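Local structure of dnab-like replicative helicase (Bacillus phage SPP1, 3BH0) at residues S250-L253 and E254-D258; A284-R287 and D288-G292; A198-S201 and R202-I206. The protein probably hydrolyses ATP to drive 5'-3' unwinding of duplex DNA during phage replication, this chain being the ATPase domain of a DnaB-family helicase. All coordinates share one frame; numbering follows the deposited sequence.

Contact 1 (S250-L253 and E254-D258)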
# COMPACT_ATOMS: atom_id res chain seq x y z
N SER A 250 17.25 5.94 6.39
CA SER A 250 16.42 5.08 7.23
C SER A 250 17.18 3.89 7.81
O SER A 250 17.05 3.58 9.01
CB SER A 250 15.22 4.60 6.40
OG SER A 250 14.56 5.70 5.76
N GLY A 251 17.97 3.22 6.96
CA GLY A 251 18.74 2.02 7.32
C GLY A 251 17.88 0.78 7.58
O GLY A 251 17.62 -0.03 6.68
N GLN A 252 17.45 0.65 8.83
CA GLN A 252 16.61 -0.44 9.31
C GLN A 252 15.51 -0.87 8.34
O GLN A 252 15.17 -2.05 8.26
CB GLN A 252 16.00 0.00 10.63
CG GLN A 252 15.14 -1.02 11.32
CD GLN A 252 15.94 -2.15 11.92
OE1 GLN A 252 15.93 -3.26 11.41
NE2 GLN A 252 16.65 -1.86 13.02
N LEU A 253 14.98 0.10 7.61
CA LEU A 253 13.78 -0.07 6.78
C LEU A 253 13.82 -1.29 5.84
O LEU A 253 12.84 -2.03 5.75
CB LEU A 253 13.50 1.24 6.02
CG LEU A 253 12.06 1.61 5.65
CD1 LEU A 253 11.10 1.34 6.78
CD2 LEU A 253 11.99 3.07 5.25
N GLU A 254 14.94 -1.50 5.16
CA GLU A 254 15.06 -2.63 4.23
C GLU A 254 15.16 -3.97 4.96
O GLU A 254 14.76 -5.01 4.43
CB GLU A 254 16.23 -2.45 3.25
CG GLU A 254 17.61 -2.74 3.81
CD GLU A 254 18.67 -2.88 2.72
OE1 GLU A 254 19.57 -2.02 2.70
OE2 GLU A 254 18.59 -3.83 1.89
N GLN A 255 15.69 -3.95 6.18
CA GLN A 255 15.84 -5.17 6.96
C GLN A 255 14.50 -5.68 7.49
O GLN A 255 14.18 -6.86 7.35
CB GLN A 255 16.91 -4.99 8.04
CG GLN A 255 18.32 -5.02 7.41
CD GLN A 255 19.42 -4.48 8.30
OE1 GLN A 255 19.46 -4.77 9.49
NE2 GLN A 255 20.33 -3.70 7.73
N ASP A 256 13.68 -4.78 8.03
CA ASP A 256 12.42 -5.19 8.65
C ASP A 256 11.32 -5.64 7.69
O ASP A 256 10.55 -6.55 8.01
CB ASP A 256 11.91 -4.09 9.58
CG ASP A 256 12.82 -3.89 10.78
OD1 ASP A 256 13.44 -4.89 11.23
OD2 ASP A 256 12.93 -2.75 11.26
N ALA A 257 11.26 -5.03 6.51
CA ALA A 257 10.21 -5.33 5.55
C ALA A 257 10.36 -6.71 4.93
O ALA A 257 11.47 -7.16 4.61
CB ALA A 257 10.15 -4.26 4.47
N ASP A 258 9.24 -7.39 4.78
CA ASP A 258 9.20 -8.65 4.08
C ASP A 258 9.11 -8.39 2.58
O ASP A 258 9.72 -9.10 1.77
CB ASP A 258 8.00 -9.46 4.59
CG ASP A 258 7.99 -9.54 6.10
OD1 ASP A 258 9.03 -9.97 6.67
OD2 ASP A 258 7.00 -9.12 6.72
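The amide of Gln252 and the carboxylate of Asp256, one helical turn apart, lie with their planes only 5° from parallel, the amide both raised above the carboxylate plane and shifted along it. As modelled, Gln252 OE1 lies 3.0 Å from both Asp256 OD1 and OD2, but the amide is probably turned over and no bond is claimed. The bend of the glutamine chain at chi2 (72°) brings its amide back along the helix toward the aspartate. Asp256 OD2 also has a firm partner elsewhere, a hydrogen bond with Ser210 OG on helix 202-220, and Gln252 packs along that same helix. On the backbone, Gln252 O is shared by two donors. Asp256 N binds it at 3.1 Å with an N-H...O angle of 158°, as in an alpha-helical turn, while Gln255 N, 2.9 Å from Gln252 O, makes a more bent, weak bond. Weak bonds from Glu254 N to Gly251 O (3.4 Å) and from Ala257 N to Leu253 O (3.5 Å) mark the two ends, and Ala257 is where the chain leaves helical geometry. Leu253 turns from the helix into the buried interior and meets Leu190, Gln191 and Leu72. Near the last turn the carbonyls of Glu254 and Ala257 both accept from Lys285 NZ. What results is the short helix 252-256, preceded by Gly251 with its positive phi, which leads through Ala257 and Asp258 into strand 259-265 of the RecA-like P-loop ATPase fold.

Contact 2 (A284-R287 and D288-G292)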
# COMPACT_ATOMS: atom_id res chain seq x y z
N ALA A 284 11.83 -5.33 -4.90
CA ALA A 284 13.28 -5.27 -4.64
C ALA A 284 13.68 -6.20 -3.49
O ALA A 284 14.84 -6.57 -3.36
CB ALA A 284 13.71 -3.87 -4.37
N LYS A 285 12.70 -6.56 -2.67
CA LYS A 285 12.90 -7.50 -1.59
C LYS A 285 11.66 -8.35 -1.42
O LYS A 285 10.52 -7.85 -1.46
CB LYS A 285 13.23 -6.80 -0.27
CG LYS A 285 13.67 -7.78 0.79
CD LYS A 285 13.76 -7.17 2.16
CE LYS A 285 14.16 -8.26 3.19
NZ LYS A 285 13.92 -7.79 4.55
N HIS A 286 11.90 -9.65 -1.27
CA HIS A 286 10.84 -10.60 -1.05
C HIS A 286 11.37 -11.75 -0.18
O HIS A 286 12.15 -12.60 -0.64
CB HIS A 286 10.29 -11.11 -2.38
CG HIS A 286 8.97 -11.80 -2.24
ND1 HIS A 286 8.20 -12.15 -3.33
CD2 HIS A 286 8.28 -12.18 -1.15
CE1 HIS A 286 7.09 -12.74 -2.90
NE2 HIS A 286 7.12 -12.77 -1.58
N ARG A 287 10.94 -11.75 1.09
CA ARG A 287 11.47 -12.66 2.10
C ARG A 287 11.15 -14.13 1.82
O ARG A 287 12.00 -15.01 1.94
CB ARG A 287 10.97 -12.28 3.50
CG ARG A 287 11.75 -12.95 4.62
CD ARG A 287 11.20 -12.66 5.99
NE ARG A 287 11.27 -11.26 6.42
CZ ARG A 287 12.39 -10.57 6.66
NH1 ARG A 287 13.59 -11.12 6.49
NH2 ARG A 287 12.30 -9.30 7.06
N ASP A 288 9.91 -14.38 1.41
CA ASP A 288 9.38 -15.72 1.22
C ASP A 288 8.97 -15.93 -0.25
O ASP A 288 7.88 -16.41 -0.52
CB ASP A 288 8.17 -15.92 2.15
CG ASP A 288 7.90 -17.39 2.48
OD1 ASP A 288 8.87 -18.15 2.76
OD2 ASP A 288 6.70 -17.78 2.49
N GLY A 289 9.85 -15.57 -1.18
CA GLY A 289 9.51 -15.69 -2.59
C GLY A 289 10.40 -14.91 -3.54
O GLY A 289 11.41 -14.35 -3.11
N PRO A 290 10.01 -14.87 -4.83
CA PRO A 290 10.83 -14.33 -5.93
C PRO A 290 10.88 -12.79 -5.97
O PRO A 290 9.90 -12.13 -5.61
CB PRO A 290 10.09 -14.83 -7.19
CG PRO A 290 8.64 -14.91 -6.77
CD PRO A 290 8.68 -15.34 -5.31
N VAL A 291 12.00 -12.23 -6.39
CA VAL A 291 11.99 -10.82 -6.77
C VAL A 291 11.75 -10.69 -8.27
O VAL A 291 11.77 -11.68 -9.01
CB VAL A 291 13.24 -10.00 -6.27
CG1 VAL A 291 13.27 -9.93 -4.75
CG2 VAL A 291 14.57 -10.52 -6.86
N GLY A 292 11.48 -9.46 -8.70
CA GLY A 292 11.30 -9.16 -10.11
C GLY A 292 10.39 -7.97 -10.28
O GLY A 292 9.90 -7.41 -9.30
O HOH W 1 11.35 -17.33 4.35
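His286 ND1 donates a hydrogen bond to the carbonyl oxygen of Pro290, the two atoms 2.8 Å apart with an N-H...O angle of 144°. The acceptor stands near the ring edge, though 17° out of the imidazole plane. One face of the same ring is covered by Gly289, whose CA lies 3.7 Å from the ring centroid, almost exactly on the normal, in a CH-pi contact. A bond at the edge and a carbon over the face together fix how the imidazole is rotated. The Pro290 ring runs alongside and points the same way, bringing its CD to 3.8 Å from His286 ND1. With CG anti to the backbone N (chi1 -164°), the imidazole reaches into the loop that follows it. Val291 packs on the base of this side chain, its CG1 4.0 Å from His286 CB. Because Gly289 has no side chain, the backbone can pass this close above the ring. At the turn itself a water donates to Asp288 OD1 (3.1 Å) and more weakly to Arg287 O. Farther out, Arg287 NE forms a salt bridge with Asp258. The whole is a loop connecting antiparallel neighbours, strands 278-286 and 292-299. On the other flank of the first lies strand 259-265, where Ile259 touches His286, while helix 56-62 touches both parts, Thr62 at His286 on the strand end and Met61 at Pro290 in the loop.

Contact 3 (A198-S201 and R202-I206)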
# COMPACT_ATOMS: atom_id res chain seq x y z
N ALA A 198 11.56 11.95 20.60
CA ALA A 198 11.69 13.24 19.91
C ALA A 198 13.13 13.71 19.73
O ALA A 198 13.48 14.34 18.72
CB ALA A 198 10.88 14.31 20.64
N ASN A 199 13.98 13.43 20.72
CA ASN A 199 15.34 13.94 20.68
C ASN A 199 16.37 13.03 20.02
O ASN A 199 17.54 13.41 19.88
CB ASN A 199 15.80 14.38 22.07
CG ASN A 199 15.43 15.81 22.36
OD1 ASN A 199 15.13 16.17 23.51
ND2 ASN A 199 15.44 16.66 21.32
N ASP A 200 15.93 11.84 19.59
CA ASP A 200 16.78 10.91 18.88
C ASP A 200 17.25 11.45 17.53
O ASP A 200 16.63 12.36 16.97
CB ASP A 200 16.02 9.61 18.66
CG ASP A 200 16.67 8.44 19.35
OD1 ASP A 200 17.93 8.36 19.32
OD2 ASP A 200 15.92 7.60 19.89
N SER A 201 18.34 10.88 17.02
CA SER A 201 18.80 11.18 15.66
C SER A 201 17.70 10.79 14.68
O SER A 201 16.82 9.98 15.00
CB SER A 201 20.11 10.46 15.32
OG SER A 201 19.88 9.15 14.85
N ARG A 202 17.72 11.38 13.48
CA ARG A 202 16.66 11.12 12.51
C ARG A 202 16.63 9.65 12.07
O ARG A 202 15.56 9.06 11.99
CB ARG A 202 16.76 12.08 11.32
CG ARG A 202 15.68 11.91 10.26
CD ARG A 202 14.27 12.16 10.81
NE ARG A 202 13.30 12.08 9.71
CZ ARG A 202 12.01 11.83 9.86
NH1 ARG A 202 11.49 11.62 11.06
NH2 ARG A 202 11.23 11.76 8.79
N THR A 203 17.81 9.08 11.84
CA THR A 203 17.98 7.68 11.45
C THR A 203 17.44 6.72 12.52
O THR A 203 16.73 5.77 12.21
CB THR A 203 19.47 7.38 11.10
OG1 THR A 203 19.89 8.22 10.01
CG2 THR A 203 19.69 5.93 10.69
N ASN A 204 17.78 6.99 13.79
CA ASN A 204 17.25 6.23 14.93
C ASN A 204 15.74 6.28 15.09
O ASN A 204 15.12 5.29 15.47
CB ASN A 204 17.91 6.67 16.24
CG ASN A 204 19.30 6.11 16.41
OD1 ASN A 204 19.83 5.43 15.52
ND2 ASN A 204 19.90 6.38 17.56
N GLN A 205 15.16 7.44 14.82
CA GLN A 205 13.72 7.59 14.80
C GLN A 205 13.08 6.72 13.72
O GLN A 205 12.10 6.02 14.00
CB GLN A 205 13.34 9.05 14.58
CG GLN A 205 13.68 9.98 15.75
CD GLN A 205 13.61 11.43 15.33
OE1 GLN A 205 13.69 11.74 14.14
NE2 GLN A 205 13.46 12.33 16.29
N ILE A 206 13.62 6.76 12.51
CA ILE A 206 13.08 5.93 11.42
C ILE A 206 13.31 4.44 11.69
O ILE A 206 12.45 3.62 11.40
CB ILE A 206 13.63 6.32 10.03
CG1 ILE A 206 13.39 7.80 9.71
CG2 ILE A 206 13.08 5.38 8.95
CD1 ILE A 206 11.95 8.20 9.48
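Gln205 folds back from the first turn of its helix over the loop that leads in, passing Ser201 and Asp200. Its CB lies 3.6 Å from Ser201 O, and CG comes closer to that oxygen while also meeting Asp200 CB at 3.8 Å. CD is then about equally far from the carbonyl oxygens of Ser201 and Asp200, OE1 lies at the edge of the Arg202 guanidinium, in its plane, and NE2 ends 3.2 Å from Ala198 O. The weak hydrogen bond of NE2 is to Lys197 O, just upstream. The side chain is extended beyond CG (chi2 166°), which lets it span the loop from Ser201 back to Ala198. Alongside it, the helix start is capped. Ser201 is the N-cap, and its OG accepts from Asn204 N at 3.2 Å in a nearly straight bond (166°), helped by a first torsion that puts OG between the backbone N and the carbonyl carbon. Gln205 N closes the first turn on Ser201 O, 3.0 Å away. Asn204 adds a weak side-chain bond, ND2 to Asp200 OD1 at 3.3 Å, with amide and carboxylate planes nearly perpendicular. Over one face of the Arg202 guanidinium sits Ile206 CD1, 3.6 Å above the plane, and Arg202 NH2 donates to Gln191 O. This cap opens helix 202-220, which follows the loop after strand 183-188; Ile206 packs inward on Leu190 and Gln191 and meets Ser250, while Thr203 OG1 bonds weakly to Glu249 O.

How the contacts relate
Contact 1 is the partly buried one, and contacts 2 and 3 lie at the surface. Contact 1 also stands between the others: Ser250 CB touches Ile206 CG2 of contact 3 at 3.4 Å, a packing contact, whereas toward contact 2 it presents charged and backbone groups to the basic side chains at the end of strand 278-286. Contacts 2 and 3 do not meet, their nearest atoms being about 13 Å apart. Contacts 1 and 3 both concern helices, a short one and the start of a long one, and use helical backbone bonds to carbonyls; contact 3 adds a serine N-cap. Contact 2, in a loop between strands, instead centres on an imidazole and glycine.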